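Putative carbonic anhydrase (PDB 3LAS) probably catalyses the reversible interconversion of carbon dioxide and hydrogencarbonate, as a zinc-dependent carbonic anhydrase of the beta class. Local coordinates at residues V2-Y5 / F6-F9. Residues are numbered along the deposited sequence; the frame is centred on the assembly and turned at random.
Sequences VMSY and FDNF. With GAI (guanidine), chain F.
Ser4 N and Asp7 OD2 lie 2.9 Å apart, joined by a nearly straight hydrogen bond (164°) that takes the anti lone pair of the carboxylate. Ser4 is the N-cap of helix 5-20, and Asp7, three residues on, reaches back to its amide: one half of a capping box, the reciprocal half being absent because Ser4 OG turns to Glu85 of the second subunit. Asp7 CG stands beside its own backbone N (chi1 -58°), which swings the carboxylate toward the cap. The carboxylate also grips a bound guanidine: Asp7 OD2 accepts from guanidine N1 at 2.8 Å, and Asp7 OD1 from guanidine N2 at 2.8 Å. Phe6 CD2 is 3.6 Å from the guanidine carbon. In the first turn, Asp7 N gives Ser4 O a weak hydrogen bond, and Phe9 N donates to Tyr5 O at 2.9 Å. Tyr5 O also lies over one face of the Phe9 ring, 3.3 Å above the plane and displaced toward the rim. Bent at chi3 (79°), Met3 lays CE 3.6 Å from Asp7 CB, while Tyr5 CB rests against Phe9 CZ. The helix start docks on the second subunit, where Glu85 of strand 85-91 also binds the amides of Tyr5 and Phe6, and Glu164 of strand 162-164 hydrogen-bonds the guanidine.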
# COMPACT_ATOMS: atom_id res chain seq x y z
N VAL A 2 -8.55 -13.74 -22.58
CA VAL A 2 -7.43 -14.58 -22.23
C VAL A 2 -7.21 -14.49 -20.74
O VAL A 2 -7.17 -13.38 -20.17
CB VAL A 2 -6.16 -14.10 -22.98
CG1 VAL A 2 -5.04 -15.03 -22.66
CG2 VAL A 2 -6.39 -14.13 -24.50
N MET A 3 -7.02 -15.63 -20.15
CA MET A 3 -6.69 -15.71 -18.70
C MET A 3 -5.40 -15.00 -18.42
O MET A 3 -4.51 -14.77 -19.30
CB MET A 3 -6.60 -17.16 -18.31
CG MET A 3 -7.99 -17.81 -18.50
SD MET A 3 -7.86 -19.59 -18.14
CE MET A 3 -7.88 -19.40 -16.40
N SER A 4 -5.23 -14.58 -17.15
CA SER A 4 -4.03 -13.80 -16.75
C SER A 4 -3.69 -14.25 -15.34
O SER A 4 -4.25 -15.20 -14.77
CB SER A 4 -4.27 -12.30 -16.90
OG SER A 4 -5.33 -11.92 -16.02
N TYR A 5 -2.76 -13.52 -14.69
CA TYR A 5 -2.37 -13.98 -13.38
C TYR A 5 -3.49 -13.80 -12.35
O TYR A 5 -3.46 -14.53 -11.33
CB TYR A 5 -1.03 -13.32 -12.87
CG TYR A 5 0.13 -14.17 -13.19
CD1 TYR A 5 0.47 -15.22 -12.37
CD2 TYR A 5 0.94 -13.89 -14.31
CE1 TYR A 5 1.53 -16.08 -12.59
CE2 TYR A 5 2.04 -14.72 -14.56
CZ TYR A 5 2.30 -15.80 -13.69
OH TYR A 5 3.41 -16.64 -13.92
N PHE A 6 -4.44 -12.87 -12.56
CA PHE A 6 -5.57 -12.81 -11.67
C PHE A 6 -6.20 -14.18 -11.52
O PHE A 6 -6.62 -14.56 -10.42
CB PHE A 6 -6.56 -11.80 -12.26
CG PHE A 6 -7.84 -11.69 -11.48
CD1 PHE A 6 -7.83 -11.09 -10.25
CD2 PHE A 6 -8.99 -12.29 -11.94
CE1 PHE A 6 -9.05 -11.00 -9.49
CE2 PHE A 6 -10.20 -12.22 -11.19
CZ PHE A 6 -10.23 -11.58 -9.99
N ASP A 7 -6.37 -14.96 -12.62
CA ASP A 7 -6.98 -16.31 -12.48
C ASP A 7 -6.14 -17.22 -11.72
O ASP A 7 -6.66 -17.98 -10.92
CB ASP A 7 -7.20 -16.90 -13.94
CG ASP A 7 -8.06 -16.01 -14.71
OD1 ASP A 7 -9.33 -15.93 -14.48
OD2 ASP A 7 -7.62 -15.22 -15.56
N ASN A 8 -4.82 -17.12 -11.77
CA ASN A 8 -3.95 -17.89 -10.92
C ASN A 8 -4.22 -17.53 -9.46
O ASN A 8 -4.26 -18.41 -8.58
CB ASN A 8 -2.47 -17.76 -11.20
CG ASN A 8 -2.01 -18.14 -12.53
OD1 ASN A 8 -2.43 -17.54 -13.52
ND2 ASN A 8 -0.91 -18.94 -12.56
N PHE A 9 -4.36 -16.23 -9.15
CA PHE A 9 -4.55 -15.82 -7.76
C PHE A 9 -5.87 -16.33 -7.20
O PHE A 9 -5.94 -16.76 -6.05
CB PHE A 9 -4.55 -14.26 -7.69
CG PHE A 9 -3.27 -13.58 -8.08
CD1 PHE A 9 -2.10 -14.30 -8.25
CD2 PHE A 9 -3.32 -12.21 -8.34
CE1 PHE A 9 -0.91 -13.62 -8.68
CE2 PHE A 9 -2.15 -11.58 -8.73
CZ PHE A 9 -1.01 -12.23 -8.92
C GAI F . -10.24 -12.59 -15.30
N1 GAI F . -9.15 -12.91 -15.91
N2 GAI F . -10.87 -13.59 -14.75
N3 GAI F . -10.71 -11.30 -15.26